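Metal transporter CNNM3 (Homo sapiens, PDB 6DFD) probably takes part in magnesium efflux across the membrane, its cyclic nucleotide-binding homology domain mediating dimerization and being required for that activity in the CNNM family. Local coordinates at residues H99-R104 against Y181-L186; Y110-L115 against L189-V194; L67-K72 against N201-T206; L49-Q54 against V73-L78. The protein carries 6 engineered substitutions. All blocks are in the same frame, centred on the assembly; numbering follows the deposited sequence.

Contact 1 of 4, residues H99-R104 against Y181-L186; sequences HYLYQR and YTVRAL
Y102 and V183 form an antiparallel hydrogen-bonded pair, and V183 N donates to Y102 O at 3.0 Å. V183 O in turn accepts from L101 N at 2.8 Å. L101 and Y102 thus both lie opposite V183. This is a classic beta bulge, and it shifts the register by one residue before Y100 pairs with R184. Beyond it A185 N bonds to H99 O at 2.8 Å.

The buried side is tightly packed. The ring edge of Y181 points at the face of Y102, with CE2 of Y181 3.8 Å from CG of Y102 and the planes 64° apart. The two side chains lie side by side and point the same way. The Y181 ring gets there because its CG sits between the backbone N and the carbonyl carbon (chi1 44°). V183 CG2 meets CD2 of Y102, while V183 CG1 meets L101 CD1. The hydroxyl of Y102 bonds to Y110 O, and that of Y181 to E126 of the second subunit.

The other side is looser and partly exposed. R184 lays its CG over the face of the Y100 ring, 4.2 Å from the centroid, and T182 CG2 touches the ring edge in plane. T182 OG1 accepts from R104 N at 3.1 Å. The R104 side chain is poorly ordered, though its guanidinium bonds to G124 O and forms a salt bridge with E122.

Strand 100-102 is an outer strand of its four-stranded sheet. Strand 181-185 lies between it and strand 119-123, and V87 of strand 84-87 packs on H99, L101 and A185.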
loop_
_atom_site.group_PDB
_atom_site.type_symbol
_atom_site.label_atom_id
_atom_site.label_comp_id
_atom_site.label_asym_id
_atom_site.label_seq_id
_atom_site.Cartn_x
_atom_site.Cartn_y
_atom_site.Cartn_z
ATOM N N HIS A 99 14.578 1.318 -10.318
ATOM C CA HIS A 99 13.147 1.116 -10.134
ATOM C C HIS A 99 12.704 1.254 -8.684
ATOM O O HIS A 99 11.501 1.390 -8.422
ATOM C CB HIS A 99 12.741 -0.272 -10.634
ATOM C CG HIS A 99 12.882 -0.441 -12.106
ATOM N ND1 HIS A 99 12.740 -1.658 -12.731
ATOM C CD2 HIS A 99 13.141 0.457 -13.083
ATOM C CE1 HIS A 99 12.920 -1.506 -14.031
ATOM N NE2 HIS A 99 13.162 -0.230 -14.270
ATOM N N TYR A 100 13.632 1.222 -7.735
ATOM C CA TYR A 100 13.275 1.245 -6.322
ATOM C C TYR A 100 13.217 2.682 -5.826
ATOM O O TYR A 100 14.204 3.420 -5.918
ATOM C CB TYR A 100 14.267 0.436 -5.489
ATOM C CG TYR A 100 14.116 -1.043 -5.726
ATOM C CD1 TYR A 100 14.740 -1.648 -6.796
ATOM C CD2 TYR A 100 13.319 -1.825 -4.898
ATOM C CE1 TYR A 100 14.597 -3.001 -7.038
ATOM C CE2 TYR A 100 13.169 -3.182 -5.132
ATOM C CZ TYR A 100 13.811 -3.761 -6.202
ATOM O OH TYR A 100 13.673 -5.108 -6.445
ATOM N N LEU A 101 12.063 3.065 -5.293
ATOM C CA LEU A 101 11.893 4.364 -4.655
ATOM C C LEU A 101 12.234 4.318 -3.172
ATOM O O LEU A 101 12.772 5.291 -2.622
ATOM C CB LEU A 101 10.453 4.841 -4.836
ATOM C CG LEU A 101 9.909 4.898 -6.266
ATOM C CD1 LEU A 101 8.489 5.465 -6.264
ATOM C CD2 LEU A 101 10.823 5.720 -7.164
ATOM N N TYR A 102 11.929 3.199 -2.518
ATOM C CA TYR A 102 12.245 2.986 -1.117
ATOM C C TYR A 102 12.669 1.541 -0.928
ATOM O O TYR A 102 12.194 0.644 -1.630
ATOM C CB TYR A 102 11.051 3.290 -0.213
ATOM C CG TYR A 102 10.620 4.728 -0.290
ATOM C CD1 TYR A 102 11.169 5.679 0.556
ATOM C CD2 TYR A 102 9.676 5.138 -1.221
ATOM C CE1 TYR A 102 10.780 7.004 0.487
ATOM C CE2 TYR A 102 9.280 6.462 -1.299
ATOM C CZ TYR A 102 9.841 7.389 -0.438
ATOM O OH TYR A 102 9.467 8.712 -0.502
ATOM N N GLN A 103 13.564 1.322 0.030
ATOM C CA GLN A 103 14.008 -0.024 0.354
ATOM C C GLN A 103 14.037 -0.179 1.863
ATOM O O GLN A 103 14.607 0.666 2.562
ATOM C CB GLN A 103 15.381 -0.305 -0.252
ATOM C CG GLN A 103 15.377 -0.196 -1.764
ATOM C CD GLN A 103 16.760 -0.268 -2.353
ATOM O OE1 GLN A 103 17.282 0.721 -2.868
ATOM N NE2 GLN A 103 17.368 -1.444 -2.278
ATOM N N ARG A 104 13.397 -1.242 2.354
ATOM C CA ARG A 104 13.375 -1.546 3.778
ATOM C C ARG A 104 14.729 -1.272 4.408
ATOM O O ARG A 104 15.770 -1.653 3.868
ATOM C CB ARG A 104 13.005 -3.011 4.013
ATOM C CG ARG A 104 11.537 -3.344 3.936
ATOM C CD ARG A 104 11.305 -4.722 4.546
ATOM N NE ARG A 104 10.762 -4.627 5.897
ATOM C CZ ARG A 104 9.467 -4.685 6.199
ATOM N NH1 ARG A 104 8.551 -4.848 5.247
ATOM N NH2 ARG A 104 9.087 -4.579 7.465
ATOM N N TYR A 181 9.209 -0.356 4.482
ATOM C CA TYR A 181 8.574 -0.769 3.244
ATOM C C TYR A 181 9.568 -0.646 2.106
ATOM O O TYR A 181 10.535 0.117 2.169
ATOM C CB TYR A 181 7.319 0.054 2.931
ATOM C CG TYR A 181 7.450 1.550 3.149
ATOM C CD1 TYR A 181 7.087 2.127 4.362
ATOM C CD2 TYR A 181 7.905 2.387 2.138
ATOM C CE1 TYR A 181 7.190 3.497 4.565
ATOM C CE2 TYR A 181 8.012 3.759 2.333
ATOM C CZ TYR A 181 7.652 4.306 3.549
ATOM O OH TYR A 181 7.750 5.667 3.749
ATOM N N THR A 182 9.316 -1.428 1.066
ATOM C CA THR A 182 10.011 -1.309 -0.201
ATOM C C THR A 182 8.978 -0.942 -1.249
ATOM O O THR A 182 7.857 -1.466 -1.236
ATOM C CB THR A 182 10.726 -2.624 -0.570
ATOM O OG1 THR A 182 11.566 -3.026 0.517
ATOM C CG2 THR A 182 11.573 -2.462 -1.818
ATOM N N VAL A 183 9.351 -0.029 -2.145
ATOM C CA VAL A 183 8.458 0.449 -3.195
ATOM C C VAL A 183 9.197 0.349 -4.516
ATOM O O VAL A 183 10.262 0.956 -4.683
ATOM C CB VAL A 183 7.987 1.892 -2.947
ATOM C CG1 VAL A 183 7.098 2.364 -4.088
ATOM C CG2 VAL A 183 7.252 1.985 -1.621
ATOM N N ARG A 184 8.630 -0.398 -5.461
ATOM C CA ARG A 184 9.287 -0.662 -6.730
ATOM C C ARG A 184 8.370 -0.294 -7.882
ATOM O O ARG A 184 7.202 -0.694 -7.901
ATOM C CB ARG A 184 9.690 -2.143 -6.843
ATOM C CG ARG A 184 10.399 -2.491 -8.145
ATOM C CD ARG A 184 10.816 -3.960 -8.184
ATOM N NE ARG A 184 9.692 -4.859 -7.938
ATOM C CZ ARG A 184 8.923 -5.394 -8.879
ATOM N NH1 ARG A 184 9.135 -5.137 -10.167
ATOM N NH2 ARG A 184 7.927 -6.189 -8.524
ATOM N N ALA A 185 8.918 0.405 -8.869
ATOM C CA ALA A 185 8.163 0.720 -10.071
ATOM C C ALA A 185 7.759 -0.550 -10.804
ATOM O O ALA A 185 8.557 -1.483 -10.944
ATOM C CB ALA A 185 8.996 1.589 -11.005
ATOM N N LEU A 186 6.515 -0.561 -11.285
ATOM C CA LEU A 186 6.015 -1.572 -12.201
ATOM C C LEU A 186 5.778 -1.017 -13.597
ATOM O O LEU A 186 5.367 -1.766 -14.491
ATOM C CB LEU A 186 4.709 -2.170 -11.660
ATOM C CG LEU A 186 4.757 -2.767 -10.260
ATOM C CD1 LEU A 186 3.350 -3.241 -9.880
ATOM C CD2 LEU A 186 5.764 -3.912 -10.177
#

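Contact 2 of 4, residues Y110-L115 against L189-V194; sequences YFILIL and LQLIKV
The Y110 ring carries K193 over one face. CE of K193 stands 3.5 Å from the ring centroid, as a CH-pi contact, and NZ follows at 4.2 Å, 21° off the ring normal, as a cation-pi contact. The lysine chain leaves with CG anti to the backbone N (chi1 -175°) and stays extended, which carries its end across the tyrosine. The Y110 hydroxyl bonds to L101 O, and its ring meets that of Y102. The F111 ring stands obliquely to CB of V194 and meets F64 edge to face. With an alanine at Y110, the K193 ammonium would probably lose its aromatic partner and L101 O its hydroxyl donor.

Two antiparallel hydrogen-bonded pairs, F111 with V194 and L113 with I192, each make both backbone bonds. F111 N to V194 O is 2.7 Å. L115 N adds a bond to Q190 O.

On the face of I112 and I114, CD2 of L191 touches CG2 of I112 and CG1 of I114, both at 3.9 Å. On the face of L113, I192 runs its CG1 against CD2 of L115 at 3.7 Å. L57 of helix 47-60 packs on F111 and L113.

The chemistry is therefore mostly aliphatic, with strand pairing that satisfies backbone polar atoms of the paired residues. The one cation sits at the partly exposed end, where the electron-rich ring face probably offers the ammonium a favourable electrostatic contact.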
loop_
_atom_site.group_PDB
_atom_site.type_symbol
_atom_site.label_atom_id
_atom_site.label_comp_id
_atom_site.label_asym_id
_atom_site.label_seq_id
_atom_site.Cartn_x
_atom_site.Cartn_y
_atom_site.Cartn_z
ATOM N N TYR A 110 13.461 11.605 1.487
ATOM C CA TYR A 110 12.555 12.293 0.584
ATOM C C TYR A 110 11.162 11.687 0.644
ATOM O O TYR A 110 10.971 10.522 1.004
ATOM C CB TYR A 110 13.064 12.279 -0.860
ATOM C CG TYR A 110 13.460 10.905 -1.367
ATOM C CD1 TYR A 110 12.501 9.993 -1.770
ATOM C CD2 TYR A 110 14.798 10.534 -1.440
ATOM C CE1 TYR A 110 12.860 8.734 -2.235
ATOM C CE2 TYR A 110 15.171 9.279 -1.909
ATOM C CZ TYR A 110 14.199 8.387 -2.300
ATOM O OH TYR A 110 14.573 7.144 -2.760
ATOM N N PHE A 111 10.196 12.531 0.300
ATOM C CA PHE A 111 8.792 12.189 0.149
ATOM C C PHE A 111 8.497 12.065 -1.339
ATOM O O PHE A 111 9.036 12.829 -2.145
ATOM C CB PHE A 111 7.941 13.291 0.791
ATOM C CG PHE A 111 6.513 13.339 0.337
ATOM C CD1 PHE A 111 6.152 14.033 -0.815
ATOM C CD2 PHE A 111 5.516 12.751 1.093
ATOM C CE1 PHE A 111 4.840 14.093 -1.220
ATOM C CE2 PHE A 111 4.189 12.812 0.689
ATOM C CZ PHE A 111 3.852 13.484 -0.467
ATOM N N ILE A 112 7.662 11.093 -1.703
ATOM C CA ILE A 112 7.270 10.891 -3.092
ATOM C C ILE A 112 5.758 10.788 -3.197
ATOM O O ILE A 112 5.108 10.106 -2.395
ATOM C CB ILE A 112 7.937 9.637 -3.696
ATOM C CG1 ILE A 112 9.423 9.914 -3.920
ATOM C CG2 ILE A 112 7.262 9.249 -5.007
ATOM C CD1 ILE A 112 10.224 8.701 -4.271
ATOM N N LEU A 113 5.200 11.466 -4.196
ATOM C CA LEU A 113 3.818 11.273 -4.608
ATOM C C LEU A 113 3.849 10.848 -6.065
ATOM O O LEU A 113 4.571 11.445 -6.872
ATOM C CB LEU A 113 2.977 12.543 -4.437
ATOM C CG LEU A 113 1.537 12.401 -4.953
ATOM C CD1 LEU A 113 0.579 13.116 -4.085
ATOM C CD2 LEU A 113 1.400 12.941 -6.362
ATOM N N ILE A 114 3.088 9.814 -6.398
ATOM C CA ILE A 114 3.063 9.284 -7.757
ATOM C C ILE A 114 2.049 10.083 -8.563
ATOM O O ILE A 114 0.848 10.042 -8.279
ATOM C CB ILE A 114 2.717 7.786 -7.768
ATOM C CG1 ILE A 114 3.772 6.991 -6.997
ATOM C CG2 ILE A 114 2.613 7.251 -9.226
ATOM C CD1 ILE A 114 3.422 5.516 -6.842
ATOM N N LEU A 115 2.521 10.801 -9.582
ATOM C CA LEU A 115 1.579 11.494 -10.456
ATOM C C LEU A 115 0.980 10.532 -11.462
ATOM O O LEU A 115 -0.212 10.621 -11.791
ATOM C CB LEU A 115 2.278 12.633 -11.191
ATOM C CG LEU A 115 2.143 14.096 -10.759
ATOM C CD1 LEU A 115 1.623 14.280 -9.359
ATOM C CD2 LEU A 115 3.467 14.781 -10.958
ATOM N N LEU A 189 7.211 5.866 -14.281
ATOM C CA LEU A 189 6.596 6.689 -13.248
ATOM C C LEU A 189 6.848 8.159 -13.529
ATOM O O LEU A 189 7.949 8.541 -13.935
ATOM C CB LEU A 189 7.139 6.380 -11.843
ATOM C CG LEU A 189 7.103 4.938 -11.340
ATOM C CD1 LEU A 189 7.656 4.883 -9.926
ATOM C CD2 LEU A 189 5.691 4.377 -11.394
ATOM N N GLN A 190 5.828 8.982 -13.276
ATOM C CA GLN A 190 6.002 10.422 -13.147
ATOM C C GLN A 190 5.705 10.783 -11.700
ATOM O O GLN A 190 4.630 10.445 -11.186
ATOM C CB GLN A 190 5.091 11.197 -14.102
ATOM C CG GLN A 190 5.442 12.677 -14.216
ATOM C CD GLN A 190 6.805 12.916 -14.854
ATOM O OE1 GLN A 190 7.195 12.225 -15.796
ATOM N NE2 GLN A 190 7.537 13.894 -14.333
ATOM N N LEU A 191 6.655 11.480 -11.068
ATOM C CA LEU A 191 6.744 11.606 -9.621
ATOM C C LEU A 191 6.920 13.053 -9.191
ATOM O O LEU A 191 7.582 13.848 -9.868
ATOM C CB LEU A 191 7.956 10.829 -9.062
ATOM C CG LEU A 191 8.058 9.330 -9.326
ATOM C CD1 LEU A 191 9.308 8.805 -8.676
ATOM C CD2 LEU A 191 6.836 8.601 -8.809
ATOM N N ILE A 192 6.359 13.353 -8.020
ATOM C CA ILE A 192 6.748 14.492 -7.193
ATOM C C ILE A 192 7.692 13.965 -6.122
ATOM O O ILE A 192 7.343 13.030 -5.393
ATOM C CB ILE A 192 5.512 15.160 -6.560
ATOM C CG1 ILE A 192 4.640 15.794 -7.646
ATOM C CG2 ILE A 192 5.910 16.184 -5.493
ATOM C CD1 ILE A 192 5.342 16.900 -8.460
ATOM N N LYS A 193 8.890 14.540 -6.032
ATOM C CA LYS A 193 9.885 14.150 -5.039
ATOM C C LYS A 193 10.302 15.373 -4.238
ATOM O O LYS A 193 10.869 16.321 -4.796
ATOM C CB LYS A 193 11.116 13.534 -5.696
ATOM C CG LYS A 193 12.143 13.008 -4.709
ATOM C CD LYS A 193 13.460 12.673 -5.410
ATOM C CE LYS A 193 14.283 11.660 -4.625
ATOM N NZ LYS A 193 15.535 11.259 -5.344
ATOM N N VAL A 194 10.066 15.333 -2.931
ATOM C CA VAL A 194 10.404 16.442 -2.042
ATOM C C VAL A 194 11.373 15.925 -0.995
ATOM O O VAL A 194 11.032 15.025 -0.218
ATOM C CB VAL A 194 9.159 17.050 -1.385
ATOM C CG1 VAL A 194 9.564 18.161 -0.408
ATOM C CG2 VAL A 194 8.240 17.582 -2.452
#

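Contact 3 of 4, residues L67-K72 against N201-T206; sequences LRMSEK and NALMAT. Engineered in segment 67-72: M69 (natural residue Ile). Engineered in segment 201-206: M204 (natural residue Leu).
T206 OG1 receives a weak hydrogen bond from S70 N, 3.4 Å long. It also lies 3.6 Å from CG of M69. The T206 methyl CG2 rests against the S70 backbone and CB. M69 is an engineered selenomethionine, isoleucine in the natural sequence. Its chain bends at chi3 (-60°), which turns the end methyl CE onto the helix, 3.6 Å from CB of A202 and 3.7 Å from CD2 of L203. That same leucine methyl lies 3.3 Å from R68 O.

The second shell fixes the threonine. T206 OG1 donates to A202 O at 3.2 Å, one helical turn back, while T206 N bonds to the same oxygen from the opposite face of its plane. A valine here has no hydroxyl, and S70 N would probably lose its weak acceptor and A202 O its second donor. S70 is itself the N-cap of helix 71-78, its OG bonding to V73 N.

The contact thus sets the last helix, 196-207, against the start of helix 71-78. V73 packs on A202 and T206, L74 lies against M69, and E71 forms a salt bridge with R55 of helix 47-60.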
loop_
_atom_site.group_PDB
_atom_site.type_symbol
_atom_site.label_atom_id
_atom_site.label_comp_id
_atom_site.label_asym_id
_atom_site.label_seq_id
_atom_site.Cartn_x
_atom_site.Cartn_y
_atom_site.Cartn_z
ATOM N N LEU A 67 -1.458 25.165 7.670
ATOM C CA LEU A 67 -0.978 25.686 8.941
ATOM C C LEU A 67 0.537 25.633 9.043
ATOM O O LEU A 67 1.118 26.361 9.856
ATOM C CB LEU A 67 -1.598 24.897 10.092
ATOM C CG LEU A 67 -3.125 24.920 10.134
ATOM C CD1 LEU A 67 -3.621 24.078 11.295
ATOM C CD2 LEU A 67 -3.644 26.345 10.250
ATOM N N ARG A 68 1.173 24.773 8.254
ATOM C CA ARG A 68 2.618 24.602 8.215
ATOM C C ARG A 68 3.246 25.233 6.983
ATOM O O ARG A 68 4.288 25.886 7.083
ATOM C CB ARG A 68 2.957 23.106 8.242
ATOM C CG ARG A 68 2.452 22.401 9.491
ATOM C CD ARG A 68 2.711 20.901 9.466
ATOM N NE ARG A 68 2.080 20.251 10.613
ATOM C CZ ARG A 68 2.370 19.030 11.053
ATOM N NH1 ARG A 68 3.301 18.297 10.456
ATOM N NH2 ARG A 68 1.729 18.545 12.109
HETATM N N MSE A 69 2.618 25.055 5.828
HETATM C CA MSE A 69 3.134 25.548 4.561
HETATM C C MSE A 69 2.016 26.191 3.771
HETATM O O MSE A 69 0.986 25.563 3.547
HETATM C CB MSE A 69 3.734 24.409 3.740
HETATM C CG MSE A 69 4.495 24.905 2.534
HETATM SE SE MSE A 69 5.336 23.487 1.628
HETATM C CE MSE A 69 6.482 22.847 3.064
ATOM N N SER A 70 2.215 27.419 3.312
ATOM C CA SER A 70 1.153 28.088 2.581
ATOM C C SER A 70 0.929 27.391 1.249
ATOM O O SER A 70 1.846 26.813 0.658
ATOM C CB SER A 70 1.476 29.567 2.363
ATOM O OG SER A 70 2.385 29.762 1.300
ATOM N N GLU A 71 -0.321 27.420 0.792
ATOM C CA GLU A 71 -0.646 26.782 -0.474
ATOM C C GLU A 71 0.165 27.389 -1.605
ATOM O O GLU A 71 0.572 26.689 -2.535
ATOM C CB GLU A 71 -2.145 26.910 -0.741
ATOM C CG GLU A 71 -2.983 26.136 0.239
ATOM C CD GLU A 71 -4.416 25.992 -0.218
ATOM O OE1 GLU A 71 -5.299 26.628 0.382
ATOM O OE2 GLU A 71 -4.672 25.247 -1.194
ATOM N N LYS A 72 0.431 28.692 -1.529
ATOM C CA LYS A 72 1.216 29.351 -2.567
ATOM C C LYS A 72 2.652 28.844 -2.574
ATOM O O LYS A 72 3.228 28.590 -3.641
ATOM C CB LYS A 72 1.174 30.864 -2.344
ATOM C CG LYS A 72 1.979 31.696 -3.329
ATOM C CD LYS A 72 2.272 33.073 -2.744
ATOM C CE LYS A 72 2.430 34.131 -3.822
ATOM N NZ LYS A 72 3.405 33.731 -4.874
ATOM N N ASN A 201 13.327 24.073 3.786
ATOM C CA ASN A 201 13.524 25.359 3.123
ATOM C C ASN A 201 12.188 26.003 2.798
ATOM O O ASN A 201 12.018 27.217 2.961
ATOM C CB ASN A 201 14.351 25.182 1.851
ATOM C CG ASN A 201 15.821 24.951 2.140
ATOM O OD1 ASN A 201 16.363 25.483 3.108
ATOM N ND2 ASN A 201 16.474 24.155 1.300
ATOM N N ALA A 202 11.225 25.201 2.337
ATOM C CA ALA A 202 9.898 25.728 2.049
ATOM C C ALA A 202 9.202 26.203 3.317
ATOM O O ALA A 202 8.496 27.216 3.297
ATOM C CB ALA A 202 9.056 24.668 1.335
ATOM N N LEU A 203 9.381 25.495 4.435
ATOM C CA LEU A 203 8.802 25.972 5.686
ATOM C C LEU A 203 9.378 27.326 6.060
ATOM O O LEU A 203 8.662 28.192 6.576
ATOM C CB LEU A 203 9.047 24.978 6.819
ATOM C CG LEU A 203 8.304 23.646 6.810
ATOM C CD1 LEU A 203 8.592 22.925 8.108
ATOM C CD2 LEU A 203 6.805 23.833 6.627
HETATM N N MSE A 204 10.670 27.530 5.819
HETATM C CA MSE A 204 11.263 28.830 6.121
HETATM C C MSE A 204 10.745 29.891 5.132
HETATM O O MSE A 204 10.550 31.053 5.498
HETATM C CB MSE A 204 12.787 28.740 6.090
HETATM C CG MSE A 204 13.375 27.776 7.128
HETATM SE SE MSE A 204 13.140 28.359 8.984
HETATM C CE MSE A 204 11.489 27.430 9.447
ATOM N N ALA A 205 10.493 29.484 3.883
ATOM C CA ALA A 205 9.941 30.412 2.897
ATOM C C ALA A 205 8.535 30.856 3.285
ATOM O O ALA A 205 8.177 32.028 3.106
ATOM C CB ALA A 205 9.932 29.771 1.509
ATOM N N THR A 206 7.720 29.935 3.803
ATOM C CA THR A 206 6.397 30.304 4.296
ATOM C C THR A 206 6.498 31.346 5.401
ATOM O O THR A 206 5.600 32.184 5.547
ATOM C CB THR A 206 5.659 29.055 4.792
ATOM O OG1 THR A 206 5.507 28.127 3.709
ATOM C CG2 THR A 206 4.275 29.405 5.339
#

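Contact 4 of 4, residues L49-Q54 against V73-L78; sequences LLLATQ and VLLHLL
Two helices of the CNBH domain, 47-60 and 71-78, pack against each other here. The axes of their short segments approach to 9.3 Å and run 132° apart. L78 carries much of the contact. Its CD1 meets Q54 N at 3.6 Å and Q54 CB at 3.8 Å, and CG2 of T53 comes in obliquely at 3.9 Å. Q54 lies over L74 and L75. Its CG is 3.9 Å from CD2 of L74 and 4.0 Å from CB of L75, having left anti to the backbone N (chi1 177°). The bend at chi2 (-94°) turns the amide away from the leucines, and NE2 bonds to E71 and S58. L75 sends CD1 toward the other helix, 3.7 Å from L50 O, and its CD2 comes near CD1 of L51. L50 puts both its methyls near L78 O, which accepts from N84.

T53 OG1 is satisfied within its own helix, donating to L49 O at 2.8 Å. No hydrogen bond joins the two segments.

I192 of strand 189-195 packs on L50 and L78, and L115 on T53. This is apolar helix packing, mostly of leucines, by which helices lie against the beta-barrel of a cyclic nucleotide-binding homology domain.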
loop_
_atom_site.group_PDB
_atom_site.type_symbol
_atom_site.label_atom_id
_atom_site.label_comp_id
_atom_site.label_asym_id
_atom_site.label_seq_id
_atom_site.Cartn_x
_atom_site.Cartn_y
_atom_site.Cartn_z
ATOM N N LEU A 49 -2.442 20.093 -13.452
ATOM C CA LEU A 49 -2.110 18.901 -12.673
ATOM C C LEU A 49 -1.280 19.266 -11.446
ATOM O O LEU A 49 -1.480 18.708 -10.362
ATOM C CB LEU A 49 -1.369 17.881 -13.546
ATOM C CG LEU A 49 -0.835 16.610 -12.864
ATOM C CD1 LEU A 49 -1.950 15.806 -12.183
ATOM C CD2 LEU A 49 -0.093 15.737 -13.866
ATOM N N LEU A 50 -0.341 20.201 -11.586
ATOM C CA LEU A 50 0.416 20.611 -10.411
ATOM C C LEU A 50 -0.470 21.342 -9.415
ATOM O O LEU A 50 -0.285 21.189 -8.203
ATOM C CB LEU A 50 1.609 21.474 -10.818
ATOM C CG LEU A 50 2.661 20.695 -11.620
ATOM C CD1 LEU A 50 3.842 21.588 -11.994
ATOM C CD2 LEU A 50 3.163 19.455 -10.868
ATOM N N LEU A 51 -1.449 22.113 -9.899
ATOM C CA LEU A 51 -2.412 22.736 -8.991
ATOM C C LEU A 51 -3.249 21.686 -8.271
ATOM O O LEU A 51 -3.485 21.787 -7.060
ATOM C CB LEU A 51 -3.313 23.693 -9.769
ATOM C CG LEU A 51 -4.366 24.464 -8.973
ATOM C CD1 LEU A 51 -3.730 25.294 -7.854
ATOM C CD2 LEU A 51 -5.168 25.359 -9.931
ATOM N N ALA A 52 -3.736 20.684 -9.001
ATOM C CA ALA A 52 -4.480 19.601 -8.364
ATOM C C ALA A 52 -3.622 18.890 -7.331
ATOM O O ALA A 52 -4.113 18.485 -6.266
ATOM C CB ALA A 52 -4.955 18.600 -9.413
ATOM N N THR A 53 -2.338 18.723 -7.635
ATOM C CA THR A 53 -1.430 18.066 -6.707
ATOM C C THR A 53 -1.272 18.900 -5.441
ATOM O O THR A 53 -1.283 18.367 -4.325
ATOM C CB THR A 53 -0.084 17.836 -7.385
ATOM O OG1 THR A 53 -0.252 17.019 -8.563
ATOM C CG2 THR A 53 0.889 17.148 -6.435
ATOM N N GLN A 54 -1.125 20.215 -5.600
ATOM C CA GLN A 54 -1.009 21.093 -4.437
ATOM C C GLN A 54 -2.264 21.033 -3.582
ATOM O O GLN A 54 -2.180 20.829 -2.367
ATOM C CB GLN A 54 -0.726 22.526 -4.881
ATOM C CG GLN A 54 -0.667 23.517 -3.728
ATOM C CD GLN A 54 -1.988 24.176 -3.510
ATOM O OE1 GLN A 54 -2.483 24.885 -4.383
ATOM N NE2 GLN A 54 -2.591 23.933 -2.354
ATOM N N VAL A 73 3.253 28.710 -1.391
ATOM C CA VAL A 73 4.627 28.225 -1.299
ATOM C C VAL A 73 4.701 26.781 -1.774
ATOM O O VAL A 73 5.629 26.388 -2.493
ATOM C CB VAL A 73 5.139 28.370 0.145
ATOM C CG1 VAL A 73 6.469 27.642 0.332
ATOM C CG2 VAL A 73 5.291 29.835 0.492
ATOM N N LEU A 74 3.711 25.972 -1.401
ATOM C CA LEU A 74 3.705 24.584 -1.847
ATOM C C LEU A 74 3.607 24.500 -3.360
ATOM O O LEU A 74 4.321 23.712 -3.998
ATOM C CB LEU A 74 2.550 23.825 -1.199
ATOM C CG LEU A 74 2.454 22.345 -1.613
ATOM C CD1 LEU A 74 3.764 21.602 -1.344
ATOM C CD2 LEU A 74 1.308 21.687 -0.861
ATOM N N LEU A 75 2.715 25.292 -3.963
ATOM C CA LEU A 75 2.599 25.231 -5.416
ATOM C C LEU A 75 3.916 25.625 -6.065
ATOM O O LEU A 75 4.395 24.953 -6.989
ATOM C CB LEU A 75 1.460 26.127 -5.901
ATOM C CG LEU A 75 1.212 26.095 -7.416
ATOM C CD1 LEU A 75 0.826 24.704 -7.887
ATOM C CD2 LEU A 75 0.139 27.099 -7.794
ATOM N N HIS A 76 4.541 26.691 -5.562
ATOM C CA HIS A 76 5.843 27.092 -6.081
ATOM C C HIS A 76 6.868 25.967 -5.957
ATOM O O HIS A 76 7.683 25.758 -6.861
ATOM C CB HIS A 76 6.314 28.345 -5.345
ATOM C CG HIS A 76 7.616 28.890 -5.838
ATOM N ND1 HIS A 76 8.727 29.009 -5.030
ATOM C CD2 HIS A 76 7.982 29.364 -7.053
ATOM C CE1 HIS A 76 9.722 29.527 -5.726
ATOM N NE2 HIS A 76 9.297 29.752 -6.957
ATOM N N LEU A 77 6.854 25.236 -4.840
ATOM C CA LEU A 77 7.793 24.130 -4.663
ATOM C C LEU A 77 7.542 23.033 -5.687
ATOM O O LEU A 77 8.480 22.502 -6.294
ATOM C CB LEU A 77 7.679 23.569 -3.246
ATOM C CG LEU A 77 8.418 22.257 -2.961
ATOM C CD1 LEU A 77 9.918 22.456 -3.093
ATOM C CD2 LEU A 77 8.072 21.739 -1.572
ATOM N N LEU A 78 6.275 22.665 -5.875
ATOM C CA LEU A 78 5.938 21.585 -6.796
ATOM C C LEU A 78 6.296 21.920 -8.233
ATOM O O LEU A 78 6.385 21.013 -9.066
ATOM C CB LEU A 78 4.448 21.277 -6.689
ATOM C CG LEU A 78 3.979 20.693 -5.361
ATOM C CD1 LEU A 78 2.481 20.557 -5.390
ATOM C CD2 LEU A 78 4.611 19.353 -5.071
#

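Contact 2 lies close to the centre of the chain and is buried, as is contact 4 against its flank. Contacts 1 and 3 are only partly buried, on opposite sides of the chain's centre, about 28 Å apart between centres. Contacts 1 and 2 join strand pairs from two sheets, and tyrosine hydroxyls tie them. Contacts 3 and 4 share helix 71-78, with E71 bonded to Q54. The strand contacts rest on backbone hydrogen bonds and aromatic faces. The helix contacts rest on aliphatic packing, with one weak bond in contact 3 and none in contact 4. Of the four, contact 1 reaches the second subunit, through Y181.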